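Local coordinates for protein putative aldolase (Bacteroides vulgatus ATCC 8482, PDB 3DXI) that is of unknown function but, as a putative aldolase with an HMGL-like domain, folds as a TIM barrel, at residues His192-Ser204 and Ala226-Leu238. Numbering follows the deposited sequence.
Sequences HGHDNLQLGLINS and AGNLKMELLLTYL
Residues 193-199 and 226-230 run past each other as the loops that lead into helices 200-209 and 231-241, whose short segments 200-204 and 231-238 approach to 10.1 Å between axes and cross at -49°. One direct backbone bond joins the loops: Asp-195 N donates to Gly-227 O at 3.1 Å, nearly straight at hydrogen but arriving above the carbonyl plane. Two waters continue the link, one between Gly-193 O and Leu-229 N, the other between the Asp-195 carboxylate and Lys-230 N. The carboxylate also turns back on its own loop, where OD1 receives Gly-200 N at 3.1 Å in the first turn of the helix. At the barrel end, Asn-228 brings its amide to the edge of the His-192 ring, near the ring plane, the two planes 78° apart, and lies alongside His-194. Between the helices the contact is carried by Leu-201. With CG anti to the backbone N (chi1 176°), it reaches across to helix 231-241; its side chain and that of Leu-233 cross at about a right angle, with Leu-201 CD2 3.6 Å from Leu-233 CG and 4.0 Å from Tyr-237 CD1. Leu-229 lies against Gly-200 and the start of helix 200-209, its CD1 3.5 Å from Leu-201 N and its CD2 beside Ser-204, whose hydroxyl is tied to Gly-200 O. The contact thus packs neighbouring beta-alpha units of the (beta-alpha)8, or TIM, barrel, those of strands 189-192 and 214-217. His-192 ND1 bonds Asp-216 on strand 214-217, Met-231 packs on Ile-5 of strand 4-7, and Gln-198 of the second subunit packs on Asp-195.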
loop_
_atom_site.group_PDB
_atom_site.type_symbol
_atom_site.label_atom_id
_atom_site.label_comp_id
_atom_site.label_asym_id
_atom_site.label_seq_id
_atom_site.Cartn_x
_atom_site.Cartn_y
_atom_site.Cartn_z
ATOM N N HIS A 192 -6.391 8.024 -11.973
ATOM C CA HIS A 192 -7.068 7.981 -10.683
ATOM C C HIS A 192 -7.010 6.525 -10.233
ATOM O O HIS A 192 -7.780 5.683 -10.703
ATOM C CB HIS A 192 -8.523 8.447 -10.799
ATOM C CG HIS A 192 -9.248 8.488 -9.487
ATOM N ND1 HIS A 192 -9.964 9.588 -9.064
ATOM C CD2 HIS A 192 -9.382 7.558 -8.510
ATOM C CE1 HIS A 192 -10.509 9.333 -7.888
ATOM N NE2 HIS A 192 -10.172 8.107 -7.529
ATOM N N GLY A 193 -6.086 6.225 -9.332
ATOM C CA GLY A 193 -5.955 4.857 -8.884
ATOM C C GLY A 193 -6.709 4.540 -7.614
ATOM O O GLY A 193 -6.989 5.427 -6.805
ATOM N N HIS A 194 -7.069 3.272 -7.451
ATOM C CA HIS A 194 -7.742 2.833 -6.237
ATOM C C HIS A 194 -6.738 1.981 -5.474
ATOM O O HIS A 194 -5.798 1.435 -6.068
ATOM C CB HIS A 194 -9.008 2.048 -6.563
ATOM C CG HIS A 194 -10.161 2.917 -6.955
ATOM N ND1 HIS A 194 -11.378 2.408 -7.352
ATOM C CD2 HIS A 194 -10.284 4.264 -7.002
ATOM C CE1 HIS A 194 -12.200 3.404 -7.630
ATOM N NE2 HIS A 194 -11.561 4.541 -7.425
ATOM N N ASP A 195 -6.936 1.864 -4.166
ATOM C CA ASP A 195 -5.993 1.143 -3.327
ATOM C C ASP A 195 -6.347 -0.280 -2.908
ATOM O O ASP A 195 -5.860 -0.756 -1.880
ATOM C CB ASP A 195 -5.701 1.991 -2.082
ATOM C CG ASP A 195 -4.221 2.263 -1.898
ATOM O OD1 ASP A 195 -3.500 2.328 -2.916
ATOM O OD2 ASP A 195 -3.781 2.422 -0.739
ATOM N N ASN A 196 -7.169 -0.969 -3.697
ATOM C CA ASN A 196 -7.544 -2.337 -3.349
ATOM C C ASN A 196 -6.321 -3.227 -3.130
ATOM O O ASN A 196 -6.316 -4.069 -2.233
ATOM C CB ASN A 196 -8.449 -2.939 -4.428
ATOM C CG ASN A 196 -9.813 -2.287 -4.467
ATOM O OD1 ASN A 196 -10.833 -2.932 -4.205
ATOM N ND2 ASN A 196 -9.841 -0.997 -4.781
ATOM N N LEU A 197 -5.287 -3.039 -3.945
ATOM C CA LEU A 197 -4.055 -3.826 -3.827
ATOM C C LEU A 197 -2.895 -2.966 -3.337
ATOM O O LEU A 197 -1.735 -3.385 -3.372
ATOM C CB LEU A 197 -3.684 -4.442 -5.178
ATOM C CG LEU A 197 -4.624 -5.531 -5.700
ATOM C CD1 LEU A 197 -4.162 -5.997 -7.086
ATOM C CD2 LEU A 197 -4.647 -6.697 -4.708
ATOM N N GLN A 198 -3.221 -1.763 -2.881
ATOM C CA GLN A 198 -2.227 -0.810 -2.406
ATOM C C GLN A 198 -1.171 -0.483 -3.467
ATOM O O GLN A 198 0.005 -0.279 -3.157
ATOM C CB GLN A 198 -1.572 -1.315 -1.116
ATOM C CG GLN A 198 -2.506 -1.224 0.094
ATOM C CD GLN A 198 -1.839 -1.626 1.395
ATOM O OE1 GLN A 198 -0.624 -1.812 1.449
ATOM N NE2 GLN A 198 -2.627 -1.743 2.455
ATOM N N LEU A 199 -1.602 -0.434 -4.725
ATOM C CA LEU A 199 -0.704 -0.096 -5.824
ATOM C C LEU A 199 -0.958 1.351 -6.273
ATOM O O LEU A 199 -0.398 1.814 -7.268
ATOM C CB LEU A 199 -0.912 -1.051 -7.006
ATOM C CG LEU A 199 -0.503 -2.521 -6.819
ATOM C CD1 LEU A 199 -0.814 -3.309 -8.098
ATOM C CD2 LEU A 199 0.984 -2.603 -6.491
ATOM N N GLY A 200 -1.803 2.059 -5.529
ATOM C CA GLY A 200 -2.103 3.436 -5.872
ATOM C C GLY A 200 -0.864 4.306 -6.016
ATOM O O GLY A 200 -0.710 5.014 -7.009
ATOM N N LEU A 201 0.029 4.263 -5.029
ATOM C CA LEU A 201 1.235 5.079 -5.092
ATOM C C LEU A 201 2.151 4.686 -6.244
ATOM O O LEU A 201 2.499 5.526 -7.072
ATOM C CB LEU A 201 2.027 5.001 -3.779
ATOM C CG LEU A 201 3.367 5.758 -3.783
ATOM C CD1 LEU A 201 3.131 7.261 -3.893
ATOM C CD2 LEU A 201 4.142 5.437 -2.521
ATOM N N ILE A 202 2.539 3.417 -6.313
ATOM C CA ILE A 202 3.448 3.003 -7.371
ATOM C C ILE A 202 2.875 3.168 -8.779
ATOM O O ILE A 202 3.616 3.488 -9.710
ATOM C CB ILE A 202 3.969 1.546 -7.160
ATOM C CG1 ILE A 202 5.152 1.301 -8.097
ATOM C CG2 ILE A 202 2.863 0.526 -7.405
ATOM C CD1 ILE A 202 6.277 2.348 -7.944
ATOM N N ASN A 203 1.569 2.954 -8.946
ATOM C CA ASN A 203 0.961 3.142 -10.265
ATOM C C ASN A 203 1.057 4.629 -10.630
ATOM O O ASN A 203 1.384 4.982 -11.761
ATOM C CB ASN A 203 -0.521 2.742 -10.277
ATOM C CG ASN A 203 -0.736 1.241 -10.323
ATOM O OD1 ASN A 203 0.097 0.494 -10.829
ATOM N ND2 ASN A 203 -1.879 0.797 -9.817
ATOM N N SER A 204 0.763 5.496 -9.664
ATOM C CA SER A 204 0.807 6.940 -9.891
ATOM C C SER A 204 2.225 7.425 -10.194
ATOM O O SER A 204 2.437 8.209 -11.118
ATOM C CB SER A 204 0.237 7.684 -8.678
ATOM O OG SER A 204 -1.092 7.258 -8.399
ATOM N N ALA A 226 -12.040 0.235 -0.513
ATOM C CA ALA A 226 -10.600 0.289 -0.283
ATOM C C ALA A 226 -10.065 1.711 -0.409
ATOM O O ALA A 226 -8.941 1.999 -0.005
ATOM C CB ALA A 226 -9.879 -0.632 -1.259
ATOM N N GLY A 227 -10.868 2.593 -0.990
ATOM C CA GLY A 227 -10.456 3.978 -1.121
ATOM C C GLY A 227 -9.522 4.317 -2.262
ATOM O O GLY A 227 -9.306 3.514 -3.169
ATOM N N ASN A 228 -8.964 5.522 -2.198
ATOM C CA ASN A 228 -8.061 6.031 -3.227
ATOM C C ASN A 228 -6.615 6.130 -2.755
ATOM O O ASN A 228 -6.280 5.751 -1.634
ATOM C CB ASN A 228 -8.511 7.428 -3.669
ATOM C CG ASN A 228 -9.945 7.461 -4.135
ATOM O OD1 ASN A 228 -10.805 8.064 -3.497
ATOM N ND2 ASN A 228 -10.212 6.818 -5.252
ATOM N N LEU A 229 -5.756 6.628 -3.634
ATOM C CA LEU A 229 -4.360 6.828 -3.285
ATOM C C LEU A 229 -4.384 7.896 -2.197
ATOM O O LEU A 229 -5.115 8.879 -2.317
ATOM C CB LEU A 229 -3.584 7.351 -4.496
ATOM C CG LEU A 229 -2.240 8.039 -4.249
ATOM C CD1 LEU A 229 -1.275 7.095 -3.551
ATOM C CD2 LEU A 229 -1.671 8.490 -5.578
ATOM N N LYS A 230 -3.608 7.695 -1.134
ATOM C CA LYS A 230 -3.553 8.667 -0.044
ATOM C C LYS A 230 -2.704 9.857 -0.480
ATOM O O LYS A 230 -1.510 9.711 -0.774
ATOM C CB LYS A 230 -2.973 8.020 1.221
ATOM C CG LYS A 230 -3.854 6.903 1.765
ATOM C CD LYS A 230 -3.436 6.440 3.150
ATOM C CE LYS A 230 -2.242 5.516 3.105
ATOM N NZ LYS A 230 -2.438 4.412 4.085
HETATM N N MSE A 231 -3.330 11.031 -0.536
HETATM C CA MSE A 231 -2.640 12.243 -0.952
HETATM C C MSE A 231 -1.362 12.452 -0.148
HETATM O O MSE A 231 -0.328 12.807 -0.708
HETATM C CB MSE A 231 -3.563 13.458 -0.803
HETATM C CG MSE A 231 -2.915 14.785 -1.187
HETATM SE SE MSE A 231 -2.360 14.857 -3.049
HETATM C CE MSE A 231 -4.053 15.429 -3.831
ATOM N N GLU A 232 -1.427 12.223 1.160
ATOM C CA GLU A 232 -0.252 12.396 2.013
ATOM C C GLU A 232 0.884 11.464 1.603
ATOM O O GLU A 232 2.056 11.809 1.754
ATOM C CB GLU A 232 -0.602 12.157 3.493
ATOM C CG GLU A 232 -1.152 10.759 3.793
ATOM C CD GLU A 232 -2.659 10.715 3.761
ATOM O OE1 GLU A 232 -3.262 11.485 2.981
ATOM O OE2 GLU A 232 -3.244 9.904 4.512
ATOM N N LEU A 233 0.546 10.281 1.095
ATOM C CA LEU A 233 1.579 9.336 0.669
ATOM C C LEU A 233 2.220 9.832 -0.623
ATOM O O LEU A 233 3.434 9.740 -0.803
ATOM C CB LEU A 233 0.992 7.938 0.452
ATOM C CG LEU A 233 1.996 6.860 0.034
ATOM C CD1 LEU A 233 3.163 6.822 1.012
ATOM C CD2 LEU A 233 1.307 5.506 -0.004
ATOM N N LEU A 234 1.395 10.358 -1.521
ATOM C CA LEU A 234 1.887 10.886 -2.791
ATOM C C LEU A 234 2.856 12.039 -2.543
ATOM O O LEU A 234 3.973 12.030 -3.052
ATOM C CB LEU A 234 0.724 11.378 -3.653
ATOM C CG LEU A 234 1.039 12.081 -4.976
ATOM C CD1 LEU A 234 1.848 11.165 -5.890
ATOM C CD2 LEU A 234 -0.275 12.490 -5.643
ATOM N N LEU A 235 2.420 13.018 -1.750
ATOM C CA LEU A 235 3.238 14.189 -1.446
ATOM C C LEU A 235 4.525 13.832 -0.718
ATOM O O LEU A 235 5.575 14.412 -0.986
ATOM C CB LEU A 235 2.448 15.205 -0.614
ATOM C CG LEU A 235 1.214 15.806 -1.289
ATOM C CD1 LEU A 235 0.589 16.843 -0.363
ATOM C CD2 LEU A 235 1.599 16.447 -2.617
ATOM N N THR A 236 4.449 12.896 0.219
ATOM C CA THR A 236 5.653 12.494 0.934
ATOM C C THR A 236 6.666 11.912 -0.049
ATOM O O THR A 236 7.840 12.278 -0.027
ATOM C CB THR A 236 5.345 11.453 2.022
ATOM O OG1 THR A 236 4.588 12.078 3.067
ATOM C CG2 THR A 236 6.632 10.903 2.617
ATOM N N TYR A 237 6.199 11.023 -0.923
ATOM C CA TYR A 237 7.068 10.393 -1.914
ATOM C C TYR A 237 7.688 11.417 -2.868
ATOM O O TYR A 237 8.896 11.395 -3.116
ATOM C CB TYR A 237 6.296 9.361 -2.743
ATOM C CG TYR A 237 7.206 8.450 -3.546
ATOM C CD1 TYR A 237 7.644 7.234 -3.019
ATOM C CD2 TYR A 237 7.672 8.827 -4.809
ATOM C CE1 TYR A 237 8.522 6.418 -3.721
ATOM C CE2 TYR A 237 8.558 8.012 -5.525
ATOM C CZ TYR A 237 8.976 6.810 -4.969
ATOM O OH TYR A 237 9.852 5.993 -5.642
ATOM N N LEU A 238 6.856 12.304 -3.405
ATOM C CA LEU A 238 7.324 13.329 -4.336
ATOM C C LEU A 238 8.290 14.309 -3.678
ATOM O O LEU A 238 9.204 14.805 -4.328
ATOM C CB LEU A 238 6.130 14.089 -4.935
ATOM C CG LEU A 238 5.145 13.266 -5.782
ATOM C CD1 LEU A 238 4.015 14.159 -6.285
ATOM C CD2 LEU A 238 5.873 12.623 -6.954
HETATM O O HOH W 1 -6.857 8.138 -6.228
HETATM O O HOH W 2 -2.438 4.924 -0.598
#